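Local coordinates for protein SmhB (Serratia marcescens, PDB 6ZZ5) that serves as the B component of the tripartite alpha-pore-forming toxin Smh and probably takes part in building its membrane pore, at residues 10-15 / 322-327; 19-24 / 176-181; 66-71 / 124-129; 74-79 / 329-334; 84-89 / 314-319. All coordinates share one frame; numbering follows the deposited sequence. Where two conformers were deposited one is given.

Contact 1 of 5, residues 10-15 / 322-327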
# COMPACT_ATOMS: atom_id res chain seq x y z
N ASP A 10 -7.41 10.35 9.53
CA ASP A 10 -6.62 10.58 8.30
C ASP A 10 -5.54 9.51 8.19
O ASP A 10 -5.30 9.07 7.08
CB ASP A 10 -5.96 11.96 8.30
CG ASP A 10 -6.97 13.09 8.16
OD1 ASP A 10 -8.14 12.82 7.73
OD2 ASP A 10 -6.59 14.21 8.49
N GLY A 11 -4.90 9.14 9.31
CA GLY A 11 -3.87 8.07 9.34
C GLY A 11 -4.43 6.74 8.86
O GLY A 11 -3.75 6.02 8.06
N MET A 12 -5.61 6.39 9.40
CA MET A 12 -6.29 5.13 9.08
C MET A 12 -6.64 5.10 7.58
O MET A 12 -6.42 4.06 6.95
CB MET A 12 -7.56 4.98 9.91
CG MET A 12 -8.29 3.76 9.56
SD MET A 12 -9.76 3.59 10.58
CE MET A 12 -10.85 4.84 9.95
N ASN A 13 -7.23 6.17 7.05
CA ASN A 13 -7.66 6.23 5.63
C ASN A 13 -6.41 6.10 4.73
O ASN A 13 -6.47 5.29 3.77
CB ASN A 13 -8.42 7.51 5.30
CG ASN A 13 -9.81 7.57 5.92
OD1 ASN A 13 -10.35 6.55 6.36
ND2 ASN A 13 -10.41 8.76 5.89
N ALA A 14 -5.31 6.81 5.05
CA ALA A 14 -4.10 6.85 4.20
C ALA A 14 -3.40 5.48 4.26
O ALA A 14 -2.99 4.98 3.21
CB ALA A 14 -3.18 7.97 4.62
N GLN A 15 -3.31 4.85 5.44
CA GLN A 15 -2.55 3.61 5.56
C GLN A 15 -3.33 2.49 4.90
O GLN A 15 -2.72 1.66 4.27
CB GLN A 15 -2.29 3.21 6.99
CG GLN A 15 -1.36 2.04 7.10
CD GLN A 15 -0.94 1.74 8.53
OE1 GLN A 15 -1.72 1.68 9.46
NE2 GLN A 15 0.34 1.45 8.68
N THR A 322 -18.31 9.13 15.25
CA THR A 322 -19.20 8.29 14.42
C THR A 322 -18.56 8.10 13.04
O THR A 322 -18.60 7.00 12.50
CB THR A 322 -20.60 8.88 14.34
OG1 THR A 322 -21.16 8.71 15.65
CG2 THR A 322 -21.41 8.14 13.31
N LYS A 323 -17.94 9.14 12.53
CA LYS A 323 -17.29 9.09 11.20
C LYS A 323 -16.11 8.10 11.25
O LYS A 323 -15.95 7.29 10.35
CB LYS A 323 -16.91 10.51 10.79
CG LYS A 323 -16.01 10.64 9.56
CD LYS A 323 -15.63 12.10 9.28
CE LYS A 323 -14.90 12.70 10.46
NZ LYS A 323 -14.39 14.07 10.18
N VAL A 324 -15.32 8.11 12.31
CA VAL A 324 -14.19 7.19 12.45
C VAL A 324 -14.74 5.77 12.58
O VAL A 324 -14.20 4.84 11.91
CB VAL A 324 -13.25 7.56 13.60
CG1 VAL A 324 -12.15 6.54 13.67
CG2 VAL A 324 -12.72 8.97 13.39
N LEU A 325 -15.75 5.55 13.40
CA LEU A 325 -16.30 4.18 13.56
C LEU A 325 -16.86 3.64 12.22
O LEU A 325 -16.58 2.47 11.86
CB LEU A 325 -17.36 4.16 14.67
CG LEU A 325 -16.79 4.23 16.10
CD1 LEU A 325 -17.92 4.31 17.10
CD2 LEU A 325 -15.85 3.06 16.45
N ASP A 326 -17.65 4.44 11.52
CA ASP A 326 -18.17 4.09 10.16
C ASP A 326 -16.97 3.70 9.26
O ASP A 326 -17.08 2.68 8.54
CB ASP A 326 -18.93 5.27 9.54
CG ASP A 326 -20.29 5.54 10.16
OD1 ASP A 326 -20.74 4.73 10.98
OD2 ASP A 326 -20.93 6.52 9.73
N GLY A 327 -15.92 4.49 9.26
CA GLY A 327 -14.70 4.25 8.45
C GLY A 327 -14.10 2.90 8.78
O GLY A 327 -13.76 2.16 7.85
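Met12 lays its terminal methyl against the backbone of helix 321-336, where CE comes 3.9 Å from Val324 O and 4.0 Å from Gly327 C. Side chain thus meets main chain rather than another side chain's tip; the nearest side-chain neighbour across the interface is Val324, whose CG1 lies 4.3 Å from Met12 CE. From CB to SD the methionine reaches straight out of its helix, with CG opposite the backbone N (chi1 177°), and only the last torsion bends (chi3 72°), turning the methyl onto the facing turn. A long, flexible and unbranched residue is well fitted to this task, since it spans the gap between two helices whose backbones stay well apart. Gly327 does the complementary job: with no side chain, it leaves its peptide atoms bare for the methyl to rest on. Val324 closes one flank with a compact branched group, while Leu325 turns away from helix 4-30 and touches Asn87 of helix 44-92. No hydrogen bond joins the two segments. Ile79 of helix 44-92 touches both Met12 and Val324, and Ile331 adds a further apolar wall. Three helices therefore share one small buried apolar core, as expected of the long helical bundle of HBL-like and ClyA-type toxins.

Contact 2 of 5, residues 19-24 / 176-181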
# COMPACT_ATOMS: atom_id res chain seq x y z
N ALA A 19 -2.12 0.37 1.77
CA ALA A 19 -1.93 -1.06 2.03
C ALA A 19 -2.53 -1.88 0.87
O ALA A 19 -1.93 -2.89 0.50
CB ALA A 19 -2.47 -1.45 3.37
N LEU A 20 -3.67 -1.51 0.35
CA LEU A 20 -4.29 -2.21 -0.81
C LEU A 20 -3.44 -2.08 -2.06
O LEU A 20 -3.31 -3.06 -2.83
CB LEU A 20 -5.67 -1.64 -1.05
CG LEU A 20 -6.70 -1.99 0.03
CD1 LEU A 20 -8.03 -1.46 -0.35
CD2 LEU A 20 -6.79 -3.48 0.26
N HIS A 21 -2.80 -0.95 -2.23
CA HIS A 21 -1.92 -0.70 -3.40
C HIS A 21 -0.68 -1.60 -3.29
O HIS A 21 -0.36 -2.35 -4.24
CB HIS A 21 -1.59 0.80 -3.43
CG HIS A 21 -0.83 1.26 -4.63
ND1 HIS A 21 -0.53 2.61 -4.86
CD2 HIS A 21 -0.36 0.55 -5.69
CE1 HIS A 21 0.15 2.69 -6.00
NE2 HIS A 21 0.27 1.43 -6.52
N ILE A 22 0.05 -1.54 -2.16
CA ILE A 22 1.24 -2.41 -1.98
C ILE A 22 0.83 -3.89 -2.00
O ILE A 22 1.55 -4.70 -2.61
CB ILE A 22 2.12 -2.02 -0.76
CG1 ILE A 22 3.36 -2.92 -0.69
CG2 ILE A 22 1.37 -2.03 0.57
CD1 ILE A 22 4.42 -2.42 0.28
N GLN A 23 -0.34 -4.27 -1.47
CA GLN A 23 -0.78 -5.69 -1.53
C GLN A 23 -0.88 -6.16 -3.01
O GLN A 23 -0.31 -7.22 -3.38
CB GLN A 23 -2.14 -5.86 -0.86
CG GLN A 23 -2.69 -7.24 -1.02
CD GLN A 23 -4.00 -7.38 -0.28
OE1 GLN A 23 -4.95 -6.72 -0.60
NE2 GLN A 23 -4.05 -8.27 0.68
N THR A 24 -1.54 -5.38 -3.84
CA THR A 24 -1.68 -5.71 -5.29
C THR A 24 -0.29 -5.77 -5.94
O THR A 24 -0.04 -6.68 -6.73
CB THR A 24 -2.56 -4.70 -6.01
OG1 THR A 24 -3.81 -4.69 -5.31
CG2 THR A 24 -2.80 -5.06 -7.45
N ALA A 176 -1.90 7.67 -10.12
CA ALA A 176 -3.24 7.39 -10.63
C ALA A 176 -3.86 6.32 -9.74
O ALA A 176 -5.03 6.48 -9.28
CB ALA A 176 -3.19 6.98 -12.08
N ILE A 177 -3.14 5.24 -9.50
CA ILE A 177 -3.67 4.13 -8.67
C ILE A 177 -3.96 4.62 -7.25
O ILE A 177 -5.05 4.30 -6.73
CB ILE A 177 -2.71 2.94 -8.70
CG1 ILE A 177 -2.68 2.36 -10.12
CG2 ILE A 177 -3.09 1.92 -7.61
CD1 ILE A 177 -1.75 1.20 -10.27
N ALA A 178 -3.03 5.37 -6.64
CA ALA A 178 -3.19 5.88 -5.25
C ALA A 178 -4.51 6.65 -5.17
O ALA A 178 -5.28 6.33 -4.25
CB ALA A 178 -2.00 6.72 -4.84
N GLY A 179 -4.80 7.53 -6.13
CA GLY A 179 -6.00 8.39 -6.19
C GLY A 179 -7.25 7.54 -6.42
O GLY A 179 -8.28 7.82 -5.82
N ILE A 180 -7.19 6.51 -7.25
CA ILE A 180 -8.36 5.61 -7.48
C ILE A 180 -8.69 4.92 -6.16
O ILE A 180 -9.88 4.87 -5.82
CB ILE A 180 -8.11 4.62 -8.64
CG1 ILE A 180 -7.98 5.38 -9.96
CG2 ILE A 180 -9.23 3.59 -8.73
CD1 ILE A 180 -7.38 4.55 -11.11
N VAL A 181 -7.71 4.36 -5.47
CA VAL A 181 -7.98 3.58 -4.24
C VAL A 181 -8.48 4.53 -3.14
O VAL A 181 -9.43 4.15 -2.45
CB VAL A 181 -6.79 2.72 -3.76
CG1 VAL A 181 -7.14 1.93 -2.51
CG2 VAL A 181 -6.35 1.76 -4.86
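His21 and Ile177 make a CH-pi contact. The CG2 methyl of Ile177 stands 3.5 Å from the centroid of the His21 ring and only 7° off the ring normal, so it sits over one face, almost at its centre, instead of leaning on a rim. The two side chains meet at about a right angle. With CG of His21 trans to its own nitrogen (chi1 -174°), the imidazole reaches out from helix 19-24 and presents that face to the methyl. Ala178 lies obliquely to the same ring, its N 4.1 Å from His21 ND1, and its small side chain leaves room for the imidazole.

Ordinary apolar packing continues one turn further on. Val181 CG1 lies 4.1 Å from both CB and CD1 of Leu20. Ile177 and Val181, four residues apart, thus form a short beta-branched ridge on one face of their helix. The axes of the two short segments approach to 10.0 Å, with 128° between their N-to-C directions, an oblique crossing. Helix 4-30 belongs to the main bundle, whereas helix 156-184 leads into the strand-bearing region, probably the counterpart of the head of ClyA-type toxins; Met218 of strand 216-221 touches Ile177, Val181 and Thr24, and Ile216 touches His21.

No hydrogen bond crosses between the segments. Within 19-24, Thr24 folds its hydroxyl back onto its own helix, where OG1 donates to Leu20 O at 3.0 Å. That carbonyl also accepts from Thr24 N, and the two donors arrive from opposite faces of its plane, so a threonine can sit in this buried setting with its hydroxyl satisfied.

Contact 3 of 5, residues 66-71 / 124-129. With SO4 (sulfate ion), chain E.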
# COMPACT_ATOMS: atom_id res chain seq x y z
N LYS A 66 2.02 -11.71 4.17
CA LYS A 66 1.73 -12.70 5.22
C LYS A 66 1.93 -12.04 6.57
O LYS A 66 1.21 -12.38 7.54
CB LYS A 66 2.56 -13.99 5.04
CG LYS A 66 2.16 -14.89 3.87
CD LYS A 66 0.66 -15.28 3.78
CE LYS A 66 0.21 -15.93 2.47
NZ LYS A 66 -0.60 -15.01 1.61
N ASP A 67 2.87 -11.12 6.70
CA ASP A 67 3.30 -10.74 8.07
C ASP A 67 2.92 -9.29 8.30
O ASP A 67 2.86 -8.88 9.44
CB ASP A 67 4.80 -10.98 8.29
CG ASP A 67 5.25 -12.40 8.06
OD1 ASP A 67 4.54 -13.32 8.51
OD2 ASP A 67 6.29 -12.58 7.43
N ILE A 68 2.76 -8.48 7.25
CA ILE A 68 2.58 -7.02 7.50
C ILE A 68 1.14 -6.62 7.23
O ILE A 68 0.55 -5.91 8.12
CB ILE A 68 3.62 -6.17 6.74
CG1 ILE A 68 5.03 -6.63 7.08
CG2 ILE A 68 3.37 -4.69 6.99
CD1 ILE A 68 6.10 -5.89 6.32
N GLN A 69 0.58 -6.98 6.07
CA GLN A 69 -0.84 -6.66 5.78
C GLN A 69 -1.74 -6.97 7.00
O GLN A 69 -2.65 -6.17 7.28
CB GLN A 69 -1.33 -7.37 4.52
CG GLN A 69 -2.73 -6.99 4.07
CD GLN A 69 -2.86 -5.68 3.34
OE1 GLN A 69 -1.90 -4.95 3.16
NE2 GLN A 69 -4.06 -5.35 2.92
N PRO A 70 -1.67 -8.16 7.64
CA PRO A 70 -2.53 -8.46 8.81
C PRO A 70 -2.37 -7.46 9.97
O PRO A 70 -3.39 -7.19 10.66
CB PRO A 70 -2.15 -9.87 9.29
CG PRO A 70 -1.51 -10.47 8.05
CD PRO A 70 -0.80 -9.31 7.35
N LEU A 71 -1.20 -6.83 10.11
CA LEU A 71 -0.93 -5.80 11.14
C LEU A 71 -1.66 -4.52 10.77
O LEU A 71 -2.09 -3.77 11.72
CB LEU A 71 0.56 -5.54 11.35
CG LEU A 71 1.38 -6.77 11.77
CD1 LEU A 71 2.85 -6.38 11.87
CD2 LEU A 71 0.87 -7.43 13.05
N ARG A 124 5.40 -0.05 11.98
CA ARG A 124 6.31 0.93 11.34
C ARG A 124 7.72 0.35 11.25
O ARG A 124 8.39 0.52 10.19
CB ARG A 124 6.33 2.25 12.11
CG ARG A 124 7.37 3.22 11.56
CD ARG A 124 7.43 4.56 12.27
NE ARG A 124 7.46 4.38 13.70
CZ ARG A 124 8.53 4.05 14.41
NH1 ARG A 124 9.70 3.85 13.82
NH2 ARG A 124 8.44 3.92 15.72
N ARG A 125 8.22 -0.24 12.33
CA ARG A 125 9.59 -0.78 12.35
C ARG A 125 9.68 -1.98 11.39
O ARG A 125 10.71 -2.14 10.70
CB ARG A 125 10.03 -1.21 13.74
CG ARG A 125 10.23 -0.11 14.78
CD ARG A 125 10.42 -0.78 16.17
NE ARG A 125 10.25 0.30 17.11
CZ ARG A 125 9.33 0.42 18.05
NH1 ARG A 125 8.54 -0.58 18.40
NH2 ARG A 125 9.31 1.53 18.77
N THR A 126 8.67 -2.84 11.32
CA THR A 126 8.68 -4.03 10.47
C THR A 126 8.70 -3.58 9.00
O THR A 126 9.54 -4.13 8.20
CB THR A 126 7.49 -4.96 10.74
OG1 THR A 126 7.59 -5.29 12.12
CG2 THR A 126 7.56 -6.22 9.91
N ILE A 127 7.87 -2.63 8.64
CA ILE A 127 7.83 -2.15 7.22
C ILE A 127 9.13 -1.37 6.93
O ILE A 127 9.61 -1.47 5.79
CB ILE A 127 6.52 -1.41 6.84
CG1 ILE A 127 6.37 -1.20 5.33
CG2 ILE A 127 6.38 -0.05 7.51
CD1 ILE A 127 6.56 -2.39 4.48
N GLY A 128 9.66 -0.63 7.90
CA GLY A 128 10.96 0.05 7.81
C GLY A 128 12.09 -0.93 7.48
O GLY A 128 12.91 -0.64 6.58
N SER A 129 12.11 -2.08 8.12
CA SER A 129 13.16 -3.12 7.90
C SER A 129 13.00 -3.68 6.49
O SER A 129 14.00 -3.89 5.80
CB SER A 129 13.09 -4.23 8.91
OG SER A 129 13.47 -3.75 10.17
S SO4 E . 12.16 3.47 16.84
O1 SO4 E . 12.28 2.03 16.99
O2 SO4 E . 11.18 3.97 17.76
O3 SO4 E . 13.43 4.10 17.11
O4 SO4 E . 11.77 3.76 15.49
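Ile68 meets Thr126 and Ile127 just where its own helix is irregular: residues 66-68 widen into a pi-type turn, and the regular bonding pattern is interrupted at Pro70, which has no N-H to give, and at Leu71. Despite this kink the isoleucine points squarely at helix 99-151. Its CG1 lies 3.8 Å from Thr126 CG2, and its CD1 3.9 Å from the same methyl, the two side chains sliding past each other in opposite directions. Thr126 is at home on such a partly exposed border because it has two different branches. CG2, trans to the backbone N, turns to Ile68, while OG1 bonds back to Asn122 O in its own helix. Ile127 brings CD1 to about 4.0 Å from Ile68 CD1 in one of its two conformers, so this approach is less certain.

Helices 44-92 and 99-151 form a long helical hairpin within the HBL-type bundle, and this apolar seam joins their facing sides. On another side of the same turns, Arg124 and Arg125 hold a sulfate, probably taken from the crystallisation liquor, whose sulfur lies in plane at the edge of each guanidinium. Arg124 NH1 donates to O4 of the sulfate at 2.7 Å (159°). Arg125 uses the NE side of its group: NE reaches sulfate O1 at 2.7 Å (167°), and NH2 reaches O2 at 3.2 Å. Arg125 NH1 forms a salt bridge with Glu118, which would help fix the rotation of the guanidinium.

Contact 4 of 5, residues 74-79 / 329-334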
# COMPACT_ATOMS: atom_id res chain seq x y z
N ARG A 74 -5.25 -5.17 11.59
CA ARG A 74 -5.31 -5.17 13.06
C ARG A 74 -5.40 -3.72 13.55
O ARG A 74 -6.18 -3.47 14.52
CB ARG A 74 -4.11 -5.97 13.58
CG ARG A 74 -3.90 -5.86 15.08
CD ARG A 74 -5.06 -6.50 15.78
NE ARG A 74 -5.20 -7.91 15.46
CZ ARG A 74 -6.25 -8.65 15.82
NH1 ARG A 74 -6.28 -9.94 15.52
NH2 ARG A 74 -7.26 -8.09 16.47
N ASN A 75 -4.61 -2.81 12.95
CA ASN A 75 -4.56 -1.41 13.38
C ASN A 75 -5.98 -0.86 13.24
O ASN A 75 -6.44 -0.11 14.13
CB ASN A 75 -3.59 -0.56 12.57
CG ASN A 75 -3.66 0.88 13.01
OD1 ASN A 75 -3.20 1.18 14.10
ND2 ASN A 75 -4.17 1.76 12.16
N VAL A 76 -6.67 -1.17 12.15
CA VAL A 76 -8.04 -0.63 11.93
C VAL A 76 -8.94 -1.19 13.03
O VAL A 76 -9.81 -0.42 13.52
CB VAL A 76 -8.57 -0.96 10.51
CG1 VAL A 76 -10.00 -0.54 10.39
CG2 VAL A 76 -7.72 -0.35 9.42
N THR A 77 -8.86 -2.47 13.34
CA THR A 77 -9.64 -3.09 14.45
C THR A 77 -9.32 -2.37 15.78
O THR A 77 -10.23 -2.14 16.62
CB THR A 77 -9.31 -4.59 14.59
OG1 THR A 77 -9.61 -5.13 13.30
CG2 THR A 77 -10.12 -5.26 15.69
N ASN A 78 -8.07 -2.01 16.00
CA ASN A 78 -7.64 -1.33 17.26
C ASN A 78 -8.26 0.05 17.32
O ASN A 78 -8.67 0.45 18.39
CB ASN A 78 -6.11 -1.23 17.35
CG ASN A 78 -5.44 -2.56 17.52
OD1 ASN A 78 -6.12 -3.53 17.87
ND2 ASN A 78 -4.14 -2.63 17.33
N ILE A 79 -8.30 0.79 16.20
CA ILE A 79 -8.96 2.10 16.15
C ILE A 79 -10.42 1.88 16.54
O ILE A 79 -10.96 2.63 17.32
CB ILE A 79 -8.80 2.75 14.77
CG1 ILE A 79 -7.30 3.03 14.51
CG2 ILE A 79 -9.66 3.99 14.68
CD1 ILE A 79 -7.02 3.66 13.19
N LYS A 329 -15.45 0.25 9.85
CA LYS A 329 -16.35 -0.84 9.39
C LYS A 329 -16.23 -0.97 7.86
O LYS A 329 -16.11 -2.10 7.34
CB LYS A 329 -17.82 -0.58 9.76
CG LYS A 329 -18.13 -0.59 11.27
CD LYS A 329 -19.60 -0.22 11.58
CE LYS A 329 -19.85 0.37 12.96
NZ LYS A 329 -19.50 -0.63 13.98
N ILE A 330 -16.24 0.15 7.17
CA ILE A 330 -16.19 0.18 5.67
C ILE A 330 -14.81 -0.31 5.25
O ILE A 330 -14.74 -1.17 4.36
CB ILE A 330 -16.53 1.56 5.11
CG1 ILE A 330 -17.91 2.03 5.57
CG2 ILE A 330 -16.44 1.54 3.58
CD1 ILE A 330 -18.13 3.52 5.37
N ILE A 331 -13.78 0.16 5.91
CA ILE A 331 -12.39 -0.22 5.56
C ILE A 331 -12.22 -1.71 5.75
O ILE A 331 -11.71 -2.39 4.82
CB ILE A 331 -11.36 0.63 6.32
CG1 ILE A 331 -11.41 2.05 5.79
CG2 ILE A 331 -9.98 0.05 6.20
CD1 ILE A 331 -10.63 3.01 6.60
N LYS A 332 -12.66 -2.26 6.88
CA LYS A 332 -12.49 -3.73 7.06
C LYS A 332 -13.17 -4.50 5.92
O LYS A 332 -12.58 -5.49 5.41
CB LYS A 332 -12.93 -4.11 8.46
CG LYS A 332 -11.90 -3.70 9.51
CD LYS A 332 -12.45 -3.75 10.94
CE LYS A 332 -12.86 -5.14 11.30
NZ LYS A 332 -11.90 -5.71 12.25
N GLN A 333 -14.39 -4.11 5.56
CA GLN A 333 -15.17 -4.77 4.48
C GLN A 333 -14.42 -4.63 3.14
O GLN A 333 -14.30 -5.60 2.39
CB GLN A 333 -16.56 -4.15 4.34
CG GLN A 333 -17.55 -4.52 5.44
CD GLN A 333 -18.89 -3.89 5.14
OE1 GLN A 333 -19.00 -2.68 4.92
NE2 GLN A 333 -19.91 -4.72 5.04
N GLN A 334 -13.96 -3.44 2.83
CA GLN A 334 -13.20 -3.21 1.56
C GLN A 334 -11.93 -4.05 1.50
O GLN A 334 -11.64 -4.58 0.46
CB GLN A 334 -12.78 -1.76 1.41
CG GLN A 334 -13.97 -0.88 1.17
CD GLN A 334 -14.39 -0.67 -0.26
OE1 GLN A 334 -13.87 -1.27 -1.22
NE2 GLN A 334 -15.40 0.19 -0.37
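No flat group takes part where Val76 and Thr77 meet Ile331 and Lys332, so there are no ring or amide faces to cover; branched methyls, a hydroxyl and an aliphatic lysine chain do the work. The segments belong to helices 44-92 and 321-336 in the elongated bundle of this HBL-like toxin component; the axes of the two short segments come within 9.9 Å at 158°, nearly antiparallel. Val76 occupies the middle of the interface, and its two methyls divide the neighbours between them. CG2 lies 4.0 Å from Ile331 CG2, the inner and wholly apolar partner. CG1 rests 3.8 Å from Lys332 CG, on the hydrocarbon part of a side chain that runs past it in the opposite direction. Valine works well here because its short fork offers two methyls close to the backbone, one for each neighbour. Ser16 of helix 4-30 touches both Val76 and Ile331, so a third helix closes the buried side.

Lysine fits the more open border: its methylenes continue the apolar surface while its charge can stay near the outside. Lys332 sets off extended, then bends at chi3 (62°) and again at chi4 (107°), which carries its tip across the side chain of Thr77 at about a right angle. Thr77 OG1 also makes a weak bond to Ile73 O in its own helix. From the other helix, Lys332 NZ donates to Thr77 OG1 over only 2.6 Å.

Contact 5 of 5, residues 84-89 / 314-319. With EDO (1,2-ethanediol), chain I.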
# COMPACT_ATOMS: atom_id res chain seq x y z
N GLU A 84 -14.79 2.67 20.31
CA GLU A 84 -15.92 2.03 21.02
C GLU A 84 -15.72 2.20 22.54
O GLU A 84 -16.67 2.46 23.26
CB GLU A 84 -16.09 0.55 20.62
CG GLU A 84 -16.59 0.35 19.21
CD GLU A 84 -18.03 0.79 18.96
OE1 GLU A 84 -18.68 1.24 19.92
OE2 GLU A 84 -18.49 0.65 17.78
N THR A 85 -14.52 2.03 23.03
CA THR A 85 -14.21 2.20 24.48
C THR A 85 -14.39 3.69 24.83
O THR A 85 -14.94 3.98 25.90
CB THR A 85 -12.80 1.73 24.77
OG1 THR A 85 -12.72 0.34 24.42
CG2 THR A 85 -12.46 1.91 26.22
N GLN A 86 -13.99 4.61 23.97
CA GLN A 86 -14.15 6.05 24.23
C GLN A 86 -15.65 6.34 24.28
O GLN A 86 -16.07 7.09 25.18
CB GLN A 86 -13.39 6.91 23.25
CG GLN A 86 -13.36 8.38 23.66
CD GLN A 86 -12.68 9.28 22.68
OE1 GLN A 86 -11.45 9.35 22.64
NE2 GLN A 86 -13.47 9.98 21.88
N ASN A 87 -16.44 5.78 23.37
CA ASN A 87 -17.92 6.01 23.41
C ASN A 87 -18.53 5.38 24.67
O ASN A 87 -19.56 5.90 25.18
CB ASN A 87 -18.63 5.50 22.15
CG ASN A 87 -18.68 6.54 21.04
OD1 ASN A 87 -18.23 7.70 21.22
ND2 ASN A 87 -19.20 6.10 19.89
N LEU A 88 -18.03 4.24 25.11
CA LEU A 88 -18.51 3.62 26.37
C LEU A 88 -18.30 4.62 27.53
O LEU A 88 -19.26 4.90 28.23
CB LEU A 88 -17.75 2.32 26.60
CG LEU A 88 -18.05 1.59 27.92
CD1 LEU A 88 -19.49 1.13 27.96
CD2 LEU A 88 -17.13 0.39 28.04
N ILE A 89 -17.11 5.19 27.67
CA ILE A 89 -16.79 6.25 28.68
C ILE A 89 -17.79 7.40 28.53
O ILE A 89 -18.40 7.80 29.54
CB ILE A 89 -15.34 6.76 28.51
CG1 ILE A 89 -14.32 5.68 28.85
CG2 ILE A 89 -15.06 8.03 29.26
CD1 ILE A 89 -14.59 4.93 30.06
N LEU A 314 -18.67 14.05 26.23
CA LEU A 314 -19.99 14.14 25.55
C LEU A 314 -19.77 14.72 24.15
O LEU A 314 -20.20 14.10 23.23
CB LEU A 314 -20.98 14.96 26.35
CG LEU A 314 -21.47 14.34 27.66
CD1 LEU A 314 -22.17 15.37 28.54
CD2 LEU A 314 -22.42 13.19 27.40
N THR A 315 -19.07 15.86 24.01
CA THR A 315 -18.79 16.48 22.69
C THR A 315 -18.06 15.50 21.76
O THR A 315 -18.46 15.38 20.54
CB THR A 315 -18.08 17.84 22.89
OG1 THR A 315 -19.00 18.55 23.73
CG2 THR A 315 -17.81 18.58 21.61
N ALA A 316 -16.98 14.87 22.22
CA ALA A 316 -16.25 13.90 21.39
C ALA A 316 -17.24 12.88 20.78
O ALA A 316 -17.24 12.70 19.53
CB ALA A 316 -15.20 13.17 22.18
N SER A 317 -18.09 12.28 21.60
CA SER A 317 -19.02 11.21 21.14
C SER A 317 -19.96 11.74 20.06
O SER A 317 -20.37 10.98 19.15
CB SER A 317 -19.77 10.60 22.33
OG SER A 317 -20.75 11.51 22.82
N GLN A 318 -20.30 13.02 20.12
CA GLN A 318 -21.36 13.56 19.24
C GLN A 318 -20.74 14.20 18.00
O GLN A 318 -21.50 14.51 17.11
CB GLN A 318 -22.19 14.58 19.98
CG GLN A 318 -23.17 13.94 20.93
CD GLN A 318 -23.98 15.00 21.64
OE1 GLN A 318 -23.56 15.47 22.70
NE2 GLN A 318 -25.12 15.40 21.06
N THR A 319 -19.42 14.37 17.95
CA THR A 319 -18.79 15.23 16.90
C THR A 319 -18.03 14.38 15.88
O THR A 319 -18.53 14.30 14.79
CB THR A 319 -17.93 16.37 17.48
OG1 THR A 319 -16.90 15.83 18.29
CG2 THR A 319 -18.75 17.33 18.28
C1 EDO I . -10.86 12.92 23.93
O1 EDO I . -10.81 14.13 23.20
C2 EDO I . -9.86 11.95 23.45
O2 EDO I . -10.07 11.59 22.10
O HOH W 1 -19.96 8.35 17.98
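Gln86 reaches Ala316 only with the end of its side chain. The side chain leaves CA alongside the facing helix, and from CB it continues extended through CG (chi1 -170°), these two carbons serving merely to carry the amide across. CD, 3.5 Å from O2 of an ethanediol, carries the two amide ends. NE2 comes 3.6 Å from Ala316 CB, a van der Waals contact. OE1 accepts a hydrogen bond from the same ethanediol O2 at 2.7 Å and is also hydrogen-bonded to Tyr82 OH in its own helix. The ethanediol, probably from the crystallisation liquor, is hydrogen-bonded to Glu291 as well. Glutamine thus serves here through its reach and its two-ended amide.

Asn87 works at shorter range. Its OD1 lies 3.5 Å from Ser317 CB, and its ND2 donates at 3.0 Å to a water that in turn donates to Ser317 O at 2.9 Å. The segments share no direct hydrogen bond; this water links them. Ser317 turns its hydroxyl the other way, between its own N and carbonyl carbon (chi1 73°), where OG donates to Leu314 O at 2.7 Å. Ala316 and Ser317 are small, which lets the backbones come close: the CA atoms of Asn87 and Ser317 are 5.8 Å apart. Val321 of helix 321-336 touches both Gln86 and Asn87. Such small-residue, water-bridged packing fastens the short helix 306-319 onto long helix 44-92, at the end of the helical bundle remote from the strand-bearing region, consistent with a ClyA-type fold.

How the contacts relate
From the N terminus, helix 4-30 first meets helix 321-336 in contact 1, closing the longest loop, and then helix 156-184 in contact 2, within that span. Contact 3, the hairpin between helices 44-92 and 99-151, lies inside both. Contact 4 starts further along helix 44-92 and ends beyond contact 1, so it crosses contacts 1, 2 and 3. Contact 5 falls within the spans of contacts 1 and 4 but crosses contacts 2 and 3. Contacts 1 and 4 touch directly, binding helices 4-30, 44-92 and 321-336 together. Contact 5 joins the far bundle end, while contact 2 ties the bundle to the strand-bearing region.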